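Local atomic coordinates of monalysin (Pseudomonas entomophila, PDB entry 4MKQ), a protein that forms beta-barrel pores in host cell membranes, acting as a cytolytic toxin that damages the gut of Drosophila and contributes to its killing. Residues 15-18 and 19-23. Sequence-based numbering, arbitrary orientation.
Sequences AIDG and YLLDY
Ile16 and Leu20 lie side by side one turn apart on helix 13-20, the helix of a beta-alpha-beta unit between strands 9-10 and 29-43 in this aerolysin-like toxin, here a construct lacking the membrane-spanning segment. Three i to i+4 backbone hydrogen bonds finish the helix. Ala15 O accepts from Tyr19 N at 3.0 Å. Ile16 O takes the amide of Leu20 along the straightest of the three paths, 167° at the hydrogen, and Asp17 O receives Leu21 N at 2.8 Å. Beyond this the chain leaves the helix: Leu21 is the centre of an inverse gamma turn, in which Asp22 N donates to Leu20 O at 2.9 Å. The carboxylate of Asp22 turns to the following residues, where OD1 hydrogen-bonds Ser24 OG and, weakly, Ser25 N. The apolar side chains face the sheet, Ile16 and Leu20 touching Ala57 while Leu20 and Leu21 reach Leu59 and Val76. CG2 of Ile16, anti to its own N (chi1 -65° for CG1), meets Leu20 CD1 at 4.2 Å. Leu21 CG lies beside its own backbone N (chi1 -55°), which brings CD1 to 4.1 Å from Asp17 CB.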
ATOM      1  N   ALA A  15      10.070  19.415  -9.724  1.00 22.88           N
ATOM      2  CA  ALA A  15      11.387  20.010  -9.455  1.00 22.46           C
ATOM      3  C   ALA A  15      11.983  19.426  -8.178  1.00 26.15           C
ATOM      4  O   ALA A  15      13.172  19.124  -8.148  1.00 25.82           O
ATOM      5  CB  ALA A  15      11.288  21.523  -9.356  1.00 23.10           C
ATOM      6  N   ILE A  16      11.139  19.232  -7.142  1.00 23.40           N
ATOM      7  CA  ILE A  16      11.503  18.640  -5.852  1.00 23.54           C
ATOM      8  C   ILE A  16      11.913  17.177  -6.070  1.00 28.83           C
ATOM      9  O   ILE A  16      13.003  16.787  -5.645  1.00 28.91           O
ATOM     10  CB  ILE A  16      10.345  18.796  -4.822  1.00 26.47           C
ATOM     11  CG1 ILE A  16      10.089  20.287  -4.477  1.00 26.61           C
ATOM     12  CG2 ILE A  16      10.596  17.965  -3.555  1.00 26.64           C
ATOM     13  CD1 ILE A  16       8.661  20.615  -4.163  1.00 34.80           C
ATOM     14  N   ASP A  17      11.060  16.386  -6.763  1.00 25.91           N
ATOM     15  CA  ASP A  17      11.313  14.978  -7.084  1.00 26.20           C
ATOM     16  C   ASP A  17      12.525  14.834  -7.996  1.00 29.62           C
ATOM     17  O   ASP A  17      13.383  13.996  -7.730  1.00 29.57           O
ATOM     18  CB  ASP A  17      10.075  14.310  -7.721  1.00 28.65           C
ATOM     19  CG  ASP A  17       8.826  14.279  -6.854  1.00 43.27           C
ATOM     20  OD1 ASP A  17       8.952  14.426  -5.612  1.00 44.28           O
ATOM     21  OD2 ASP A  17       7.724  14.079  -7.410  1.00 50.85           O
ATOM     22  N   GLY A  18      12.599  15.674  -9.032  1.00 25.65           N
ATOM     23  CA  GLY A  18      13.691  15.693 -10.002  1.00 25.33           C
ATOM     24  C   GLY A  18      15.059  15.911  -9.388  1.00 29.28           C
ATOM     25  O   GLY A  18      16.027  15.256  -9.784  1.00 29.36           O
ATOM     26  N   TYR A  19      15.139  16.816  -8.395  1.00 25.28           N
ATOM     27  CA  TYR A  19      16.378  17.125  -7.692  1.00 25.02           C
ATOM     28  C   TYR A  19      16.791  16.003  -6.730  1.00 29.12           C
ATOM     29  O   TYR A  19      17.954  15.595  -6.740  1.00 28.74           O
ATOM     30  CB  TYR A  19      16.280  18.487  -6.960  1.00 26.08           C
ATOM     31  CG  TYR A  19      17.465  18.780  -6.063  1.00 27.50           C
ATOM     32  CD1 TYR A  19      18.697  19.146  -6.598  1.00 29.31           C
ATOM     33  CD2 TYR A  19      17.365  18.657  -4.680  1.00 28.30           C
ATOM     34  CE1 TYR A  19      19.801  19.378  -5.779  1.00 29.89           C
ATOM     35  CE2 TYR A  19      18.463  18.880  -3.851  1.00 29.23           C
ATOM     36  CZ  TYR A  19      19.682  19.236  -4.407  1.00 36.57           C
ATOM     37  OH  TYR A  19      20.769  19.464  -3.601  1.00 38.12           O
ATOM     38  N   LEU A  20      15.852  15.534  -5.886  1.00 25.92           N
ATOM     39  CA  LEU A  20      16.101  14.513  -4.868  1.00 25.73           C
ATOM     40  C   LEU A  20      16.263  13.105  -5.418  1.00 31.54           C
ATOM     41  O   LEU A  20      17.278  12.463  -5.136  1.00 30.79           O
ATOM     42  CB  LEU A  20      15.021  14.540  -3.765  1.00 25.47           C
ATOM     43  CG  LEU A  20      14.899  15.820  -2.928  1.00 29.49           C
ATOM     44  CD1 LEU A  20      13.730  15.733  -1.986  1.00 29.45           C
ATOM     45  CD2 LEU A  20      16.167  16.103  -2.148  1.00 31.06           C
ATOM     46  N   LEU A  21      15.256  12.615  -6.173  1.00 30.26           N
ATOM     47  CA  LEU A  21      15.249  11.266  -6.750  1.00 31.15           C
ATOM     48  C   LEU A  21      16.107  11.190  -8.015  1.00 38.25           C
ATOM     49  O   LEU A  21      15.626  10.813  -9.089  1.00 38.50           O
ATOM     50  CB  LEU A  21      13.814  10.755  -7.004  1.00 31.13           C
ATOM     51  CG  LEU A  21      12.845  10.749  -5.820  1.00 35.34           C
ATOM     52  CD1 LEU A  21      11.416  10.762  -6.300  1.00 35.46           C
ATOM     53  CD2 LEU A  21      13.077   9.564  -4.904  1.00 36.79           C
ATOM     54  N   ASP A  22      17.380  11.568  -7.874  1.00 36.95           N
ATOM     55  CA  ASP A  22      18.386  11.538  -8.931  1.00 37.78           C
ATOM     56  C   ASP A  22      19.154  10.233  -8.734  1.00 44.36           C
ATOM     57  O   ASP A  22      19.779  10.050  -7.691  1.00 44.14           O
ATOM     58  CB  ASP A  22      19.329  12.762  -8.800  1.00 39.54           C
ATOM     59  CG  ASP A  22      20.272  13.009  -9.971  1.00 50.49           C
ATOM     60  OD1 ASP A  22      20.688  12.026 -10.624  1.00 51.22           O
ATOM     61  OD2 ASP A  22      20.608  14.186 -10.223  1.00 55.88           O
ATOM     62  N   TYR A  23      19.071   9.306  -9.709  1.00 42.77           N
ATOM     63  CA  TYR A  23      19.754   8.011  -9.607  1.00 43.50           C
ATOM     64  C   TYR A  23      21.286   8.123  -9.604  1.00 47.77           C
ATOM     65  O   TYR A  23      21.942   7.340  -8.916  1.00 47.73           O
ATOM     66  CB  TYR A  23      19.267   7.024 -10.687  1.00 45.58           C
ATOM     67  CG  TYR A  23      19.809   7.278 -12.078  1.00 48.94           C
ATOM     68  CD1 TYR A  23      19.130   8.102 -12.972  1.00 51.35           C
ATOM     69  CD2 TYR A  23      20.974   6.654 -12.520  1.00 50.06           C
ATOM     70  CE1 TYR A  23      19.621   8.331 -14.256  1.00 53.17           C
ATOM     71  CE2 TYR A  23      21.486   6.894 -13.791  1.00 51.17           C
ATOM     72  CZ  TYR A  23      20.802   7.727 -14.659  1.00 60.51           C
ATOM     73  OH  TYR A  23      21.299   7.937 -15.919  1.00 62.85           O
TER